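Local coordinates for esterase (Rhizomucor miehei, PDB 4WY5), which probably hydrolyses carboxylic esters, as a fungal carboxylesterase of the alpha/beta hydrolase fold, at residues Pro123-Lys126 and Phe127-Ile131; Gln273-Glu277 and Ala278-Val282; Asn309-Val312 and Ala313-Asp317. One frame throughout, in Å; residues are numbered along the deposited sequence.

Contact 1. Residues Pro123-Lys126 and Phe127-Ile131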
loop_
_atom_site.group_PDB
_atom_site.type_symbol
_atom_site.label_atom_id
_atom_site.label_comp_id
_atom_site.label_asym_id
_atom_site.label_seq_id
_atom_site.Cartn_x
_atom_site.Cartn_y
_atom_site.Cartn_z
ATOM N N PRO A 123 -12.248 23.418 -21.111
ATOM C CA PRO A 123 -13.355 24.307 -20.726
ATOM C C PRO A 123 -14.552 24.308 -21.675
ATOM O O PRO A 123 -15.498 25.052 -21.410
ATOM C CB PRO A 123 -12.699 25.693 -20.724
ATOM C CG PRO A 123 -11.694 25.605 -21.839
ATOM C CD PRO A 123 -11.187 24.157 -21.820
ATOM N N GLU A 124 -14.532 23.490 -22.731
ATOM C CA GLU A 124 -15.672 23.403 -23.658
ATOM C C GLU A 124 -16.937 22.913 -22.960
ATOM O O GLU A 124 -18.040 23.334 -23.290
ATOM C CB GLU A 124 -15.353 22.478 -24.831
ATOM C CG GLU A 124 -14.322 23.027 -25.806
ATOM C CD GLU A 124 -12.894 22.843 -25.335
ATOM O OE1 GLU A 124 -12.689 22.155 -24.305
ATOM O OE2 GLU A 124 -11.978 23.380 -26.008
ATOM N N ALA A 125 -16.758 22.006 -22.005
ATOM C CA ALA A 125 -17.830 21.553 -21.135
ATOM C C ALA A 125 -17.424 21.870 -19.709
ATOM O O ALA A 125 -16.230 21.980 -19.426
ATOM C CB ALA A 125 -18.079 20.046 -21.313
ATOM N N LYS A 126 -18.400 22.032 -18.816
ATOM C CA LYS A 126 -18.109 22.309 -17.410
ATOM C C LYS A 126 -18.901 21.409 -16.454
ATOM O O LYS A 126 -19.748 20.615 -16.886
ATOM C CB LYS A 126 -18.364 23.791 -17.104
ATOM C CG LYS A 126 -17.207 24.675 -17.554
ATOM C CD LYS A 126 -17.564 26.144 -17.622
ATOM C CE LYS A 126 -16.424 26.960 -18.227
ATOM N NZ LYS A 126 -15.289 27.149 -17.251
ATOM N N PHE A 127 -18.598 21.526 -15.161
ATOM C CA PHE A 127 -19.329 20.810 -14.117
ATOM C C PHE A 127 -20.818 21.079 -14.296
ATOM O O PHE A 127 -21.211 22.238 -14.445
ATOM C CB PHE A 127 -18.849 21.265 -12.725
ATOM C CG PHE A 127 -19.648 20.702 -11.578
ATOM C CD1 PHE A 127 -19.293 19.495 -10.998
ATOM C CD2 PHE A 127 -20.754 21.389 -11.079
ATOM C CE1 PHE A 127 -20.022 18.969 -9.936
ATOM C CE2 PHE A 127 -21.500 20.878 -10.025
ATOM C CZ PHE A 127 -21.132 19.662 -9.447
ATOM N N PRO A 128 -21.655 20.021 -14.258
ATOM C CA PRO A 128 -21.328 18.616 -13.977
ATOM C C PRO A 128 -21.527 17.652 -15.148
ATOM O O PRO A 128 -21.951 16.516 -14.909
ATOM C CB PRO A 128 -22.327 18.268 -12.873
ATOM C CG PRO A 128 -23.582 18.994 -13.341
ATOM C CD PRO A 128 -23.101 20.257 -14.093
ATOM N N THR A 129 -21.217 18.075 -16.368
ATOM C CA THR A 129 -21.518 17.274 -17.551
ATOM C C THR A 129 -20.882 15.874 -17.508
ATOM O O THR A 129 -21.573 14.869 -17.711
ATOM C CB THR A 129 -21.049 18.000 -18.838
ATOM O OG1 THR A 129 -21.638 19.305 -18.903
ATOM C CG2 THR A 129 -21.422 17.208 -20.089
ATOM N N ALA A 130 -19.585 15.803 -17.203
ATOM C CA ALA A 130 -18.871 14.516 -17.197
ATOM C C ALA A 130 -19.422 13.538 -16.164
ATOM O O ALA A 130 -19.534 12.347 -16.452
ATOM C CB ALA A 130 -17.379 14.729 -16.973
ATOM N N ILE A 131 -19.776 14.022 -14.977
ATOM C CA ILE A 131 -20.363 13.144 -13.955
ATOM C C ILE A 131 -21.630 12.485 -14.496
ATOM O O ILE A 131 -21.863 11.282 -14.304
ATOM C CB ILE A 131 -20.716 13.914 -12.669
ATOM C CG1 ILE A 131 -19.455 14.434 -11.974
ATOM C CG2 ILE A 131 -21.490 13.036 -11.702
ATOM C CD1 ILE A 131 -19.749 15.289 -10.735
HETATM O O HOH W 1 -17.730 18.209 -16.771
#
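The backbone turns back on itself between K126 and T129, and T129 N donates to K126 O over 3.0 Å. This bond is almost straight, with an N-H...O angle of 173°. The peptide before P128 is cis, and the turn passes through it. T129 OG1 adds a second bond to K126 O, at 3.1 Å. The T129 hydroxyl lies beside the T129 backbone N (chi1 -55°), which lets one residue grip the same oxygen twice. Both donors lie in the carbonyl plane. A water links K126 O, by a weak bond, to A130 N, where it accepts. A125 CB comes loosely toward the hydroxyl, 4.4 Å from T129 OG1. F127 CB points away from 123-126, and F127 CG is anti to the backbone N (chi1 173°). One face of the F127 ring is covered by P128 CB, 3.6 Å above the plane and over the centre. K126 NZ bonds to A224 O at the end of helix 215-225, and F127 packs on Y225 of that helix. With the cis peptide between F127 and P128, residues 126-129 form a type VI beta turn. P128 is the N-cap, and the turn opens helix 129-143 after strand 113-117 of this alpha/beta hydrolase.

Contact 2. Residues Gln273-Glu277 and Ala278-Val282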
loop_
_atom_site.group_PDB
_atom_site.type_symbol
_atom_site.label_atom_id
_atom_site.label_comp_id
_atom_site.label_asym_id
_atom_site.label_seq_id
_atom_site.Cartn_x
_atom_site.Cartn_y
_atom_site.Cartn_z
ATOM N N GLN A 273 -10.337 10.096 5.843
ATOM C CA GLN A 273 -10.828 10.218 7.211
ATOM C C GLN A 273 -12.348 10.437 7.261
ATOM O O GLN A 273 -13.033 9.880 8.123
ATOM C CB GLN A 273 -10.110 11.371 7.932
ATOM C CG GLN A 273 -8.589 11.219 8.047
ATOM C CD GLN A 273 -7.914 12.408 8.751
ATOM O OE1 GLN A 273 -8.579 13.288 9.304
ATOM N NE2 GLN A 273 -6.584 12.421 8.741
ATOM N N GLN A 274 -12.856 11.251 6.331
ATOM C CA GLN A 274 -14.290 11.548 6.205
ATOM C C GLN A 274 -15.103 10.292 5.870
ATOM O O GLN A 274 -16.184 10.048 6.432
ATOM C CB GLN A 274 -14.540 12.598 5.101
ATOM C CG GLN A 274 -13.857 13.962 5.286
ATOM C CD GLN A 274 -14.168 14.947 4.146
ATOM O OE1 GLN A 274 -13.266 15.425 3.444
ATOM N NE2 GLN A 274 -15.454 15.250 3.961
ATOM N N LEU A 275 -14.573 9.482 4.958
ATOM C CA LEU A 275 -15.253 8.247 4.590
ATOM C C LEU A 275 -15.306 7.292 5.787
ATOM O O LEU A 275 -16.355 6.713 6.071
ATOM C CB LEU A 275 -14.557 7.586 3.394
ATOM C CG LEU A 275 -14.660 8.270 2.025
ATOM C CD1 LEU A 275 -13.546 7.773 1.130
ATOM C CD2 LEU A 275 -16.012 8.018 1.339
ATOM N N ALA A 276 -14.215 7.183 6.538
ATOM C CA ALA A 276 -14.214 6.267 7.685
ATOM C C ALA A 276 -15.166 6.713 8.809
ATOM O O ALA A 276 -15.820 5.891 9.451
ATOM C CB ALA A 276 -12.785 6.106 8.227
ATOM N N GLU A 277 -15.273 8.017 9.023
ATOM C CA GLU A 277 -16.200 8.556 10.016
ATOM C C GLU A 277 -17.660 8.209 9.682
ATOM O O GLU A 277 -18.494 8.036 10.573
ATOM C CB GLU A 277 -16.014 10.072 10.128
ATOM C CG GLU A 277 -17.069 10.795 10.958
ATOM C CD GLU A 277 -17.008 12.316 10.803
ATOM O OE1 GLU A 277 -18.022 12.992 11.095
ATOM O OE2 GLU A 277 -15.958 12.833 10.361
ATOM N N ALA A 278 -17.959 8.090 8.392
ATOM C CA ALA A 278 -19.312 7.789 7.950
ATOM C C ALA A 278 -19.559 6.292 7.894
ATOM O O ALA A 278 -20.624 5.856 7.455
ATOM C CB ALA A 278 -19.577 8.412 6.583
ATOM N N GLY A 279 -18.576 5.501 8.314
ATOM C CA GLY A 279 -18.777 4.065 8.417
ATOM C C GLY A 279 -18.389 3.253 7.194
ATOM O O GLY A 279 -18.636 2.041 7.138
ATOM N N VAL A 280 -17.781 3.918 6.216
ATOM C CA VAL A 280 -17.345 3.272 4.981
ATOM C C VAL A 280 -16.016 2.529 5.176
ATOM O O VAL A 280 -15.104 3.029 5.839
ATOM C CB VAL A 280 -17.188 4.313 3.823
ATOM C CG1 VAL A 280 -16.844 3.632 2.490
ATOM C CG2 VAL A 280 -18.433 5.180 3.691
ATOM N N ASP A 281 -15.913 1.333 4.602
ATOM C CA ASP A 281 -14.652 0.589 4.571
ATOM C C ASP A 281 -13.580 1.292 3.723
ATOM O O ASP A 281 -13.727 1.398 2.508
ATOM C CB ASP A 281 -14.892 -0.817 4.021
ATOM C CG ASP A 281 -15.186 -1.836 5.116
ATOM O OD1 ASP A 281 -15.372 -1.436 6.288
ATOM O OD2 ASP A 281 -15.228 -3.045 4.801
ATOM N N VAL A 282 -12.496 1.742 4.358
ATOM C CA VAL A 282 -11.436 2.496 3.672
ATOM C C VAL A 282 -10.028 1.954 3.962
ATOM O O VAL A 282 -9.646 1.793 5.126
ATOM C CB VAL A 282 -11.462 3.996 4.070
ATOM C CG1 VAL A 282 -10.366 4.780 3.344
ATOM C CG2 VAL A 282 -12.812 4.583 3.769
#
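L275 O receives V280 N at 3.1 Å, a bond that draws the chain back over the last turn of helix 265-277. G279 N reaches A276 O at 3.0 Å. With the positive phi of G279 (92°), these two bonds make a Schellman motif. A278 N still donates to Q274 O in the helical manner, at 3.3 Å, and more weakly to L275 O. The carbonyls of Q274, L275 and A276 thus find donors in the turn.

The tight part lies on the side of L275. V282 CG2 comes within 3.5 Å of L275 CB and also lies near the backbone N of A276. This methyl stands beside the V282 backbone N, while CG1 is anti to it (chi1 -179°). V280 covers the L275 carbonyl: its CB is 3.4 Å from L275 O, and its CG2 is almost as close. A278 CB lies near the same oxygen, at 3.7 Å. L275 O is therefore bonded by backbone N-H groups and flanked by V280 CB and CG2 and A278 CB. L275, A278, V280 and V282 are all buried.

The other side is looser. A276, E277 and G279 are exposed. E277 CB points away from 278-282, and the chain beyond CG is extended. Only its first carbons stay near A278 N. A276 meets V280 through backbone atoms, with CA 3.8 Å from V280 O.

Around the motif, Q274 and A278 rest on L248 and E277 on K245, both of helix 245-248, while L275 and V280 rest on L251. D281 pairs by backbone with A254 of strand 254-259 and packs on P302 of the second subunit. The turn thus carries the chain from helix 265-277 into strand 282-287, outermost in the sheet of this chain.

Contact 3. Residues Asn309-Val312 and Ala313-Asp317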
loop_
_atom_site.group_PDB
_atom_site.type_symbol
_atom_site.label_atom_id
_atom_site.label_comp_id
_atom_site.label_asym_id
_atom_site.label_seq_id
_atom_site.Cartn_x
_atom_site.Cartn_y
_atom_site.Cartn_z
ATOM N N ASN A 309 0.246 -3.574 -8.843
ATOM C CA ASN A 309 -0.002 -4.863 -8.189
ATOM C C ASN A 309 -0.991 -4.787 -7.017
ATOM O O ASN A 309 -1.788 -5.701 -6.810
ATOM C CB ASN A 309 1.310 -5.477 -7.671
ATOM C CG ASN A 309 2.226 -5.935 -8.791
ATOM O OD1 ASN A 309 1.825 -5.986 -9.954
ATOM N ND2 ASN A 309 3.460 -6.321 -8.435
ATOM N N THR A 310 -0.939 -3.693 -6.260
ATOM C CA THR A 310 -1.763 -3.535 -5.064
ATOM C C THR A 310 -3.244 -3.281 -5.422
ATOM O O THR A 310 -4.146 -3.810 -4.771
ATOM C CB THR A 310 -1.200 -2.388 -4.179
ATOM O OG1 THR A 310 0.142 -2.713 -3.779
ATOM C CG2 THR A 310 -2.052 -2.177 -2.939
ATOM N N ILE A 311 -3.479 -2.456 -6.445
ATOM C CA ILE A 311 -4.810 -2.297 -7.016
ATOM C C ILE A 311 -5.363 -3.632 -7.547
ATOM O O ILE A 311 -6.508 -4.005 -7.258
ATOM C CB ILE A 311 -4.818 -1.269 -8.186
ATOM C CG1 ILE A 311 -4.497 0.147 -7.692
ATOM C CG2 ILE A 311 -6.172 -1.264 -8.908
ATOM C CD1 ILE A 311 -4.406 1.167 -8.835
ATOM N N VAL A 312 -4.540 -4.370 -8.287
ATOM C CA VAL A 312 -4.992 -5.640 -8.856
ATOM C C VAL A 312 -5.449 -6.607 -7.764
ATOM O O VAL A 312 -6.484 -7.263 -7.909
ATOM C CB VAL A 312 -3.881 -6.296 -9.724
ATOM C CG1 VAL A 312 -4.185 -7.765 -10.028
ATOM C CG2 VAL A 312 -3.701 -5.509 -11.022
ATOM N N ALA A 313 -4.709 -6.671 -6.656
ATOM C CA ALA A 313 -5.069 -7.595 -5.583
ATOM C C ALA A 313 -6.356 -7.175 -4.855
ATOM O O ALA A 313 -7.125 -8.030 -4.411
ATOM C CB ALA A 313 -3.916 -7.729 -4.591
ATOM N N HIS A 314 -6.593 -5.863 -4.757
ATOM C CA HIS A 314 -7.810 -5.323 -4.139
ATOM C C HIS A 314 -9.042 -5.593 -5.000
ATOM O O HIS A 314 -10.112 -5.949 -4.484
ATOM C CB HIS A 314 -7.680 -3.805 -3.901
ATOM C CG HIS A 314 -8.984 -3.133 -3.604
ATOM N ND1 HIS A 314 -9.537 -3.096 -2.341
ATOM C CD2 HIS A 314 -9.855 -2.484 -4.418
ATOM C CE1 HIS A 314 -10.693 -2.446 -2.388
ATOM N NE2 HIS A 314 -10.908 -2.063 -3.635
ATOM N N LEU A 315 -8.891 -5.410 -6.308
ATOM C CA LEU A 315 -9.982 -5.694 -7.229
ATOM C C LEU A 315 -10.364 -7.179 -7.211
ATOM O O LEU A 315 -11.541 -7.522 -7.186
ATOM C CB LEU A 315 -9.612 -5.248 -8.650
ATOM C CG LEU A 315 -9.581 -3.724 -8.861
ATOM C CD1 LEU A 315 -8.999 -3.351 -10.214
ATOM C CD2 LEU A 315 -10.984 -3.179 -8.752
ATOM N N ARG A 316 -9.374 -8.062 -7.175
ATOM C CA ARG A 316 -9.660 -9.494 -7.199
ATOM C C ARG A 316 -10.258 -9.975 -5.868
ATOM O O ARG A 316 -11.065 -10.903 -5.844
ATOM C CB ARG A 316 -8.388 -10.263 -7.583
ATOM C CG ARG A 316 -7.979 -9.981 -9.062
ATOM C CD ARG A 316 -6.698 -10.704 -9.535
ATOM N NE ARG A 316 -6.788 -12.157 -9.384
ATOM C CZ ARG A 316 -7.410 -12.976 -10.235
ATOM N NH1 ARG A 316 -8.026 -12.495 -11.308
ATOM N NH2 ARG A 316 -7.438 -14.280 -10.000
ATOM N N ASP A 317 -9.927 -9.291 -4.780
ATOM C CA ASP A 317 -10.543 -9.559 -3.471
ATOM C C ASP A 317 -12.036 -9.194 -3.459
ATOM O O ASP A 317 -12.867 -9.940 -2.931
ATOM C CB ASP A 317 -9.790 -8.792 -2.371
ATOM C CG ASP A 317 -10.318 -9.088 -0.965
ATOM O OD1 ASP A 317 -9.779 -9.987 -0.276
ATOM O OD2 ASP A 317 -11.271 -8.396 -0.538
#
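Residues 309-312 and 313-317 are successive turns of one alpha helix, joined by four backbone bonds from each N-H to the carbonyl four residues earlier. The straightest is L315 N to I311 O, at 2.9 Å with an N-H...O angle of 166°. A313 N to N309 O and R316 N to V312 O are both 3.1 Å, and H314 N to T310 O is 3.2 Å.

Side chains four apart run alongside each other. I311 CG2 meets L315 CD1 at 3.7 Å. CG2 is anti to the I311 backbone N, which places this branch on the side of L315. L315 CG also lies 3.5 Å from I311 O. V312 and R316 lie side by side too, V312 CG1 3.9 Å from R316 CD. R316 CG passes close to V312 O, 3.3 Å away. The chain then bends at chi3 (57°), and NH1 bonds to A110 O.

The side facing the sheet is largely apolar, with I311 on F257, I189 and L106, but H314 NE2 bonds to T185 OG1. On another side, N309 ND2 bonds to D317 OD1 of the second subunit. This is the last helix of the chain, packed on strands 185-189 and 254-259 and on helix 100-110 of the alpha/beta hydrolase fold, and it meets the second subunit.

The three contacts follow one another along the chain in the order 1, 2, 3. Contact 1 leads into helix 129-143, contact 2 closes helix 265-277 and leads to strand 282-287, outermost in the sheet of this chain, and contact 3 lies within helix 302-319. Contact 1 is remote: its centre is about 28 Å from that of contact 2 and about 31 Å from that of contact 3. Contacts 1 and 3 lie on opposite sides of the chain's centre. Contacts 2 and 3 have centres about 20 Å apart and nearest atoms about 7 Å apart. Both border strand 254-259 and lie at the subunit interface, whereas no other chain of the assembly touches contact 1.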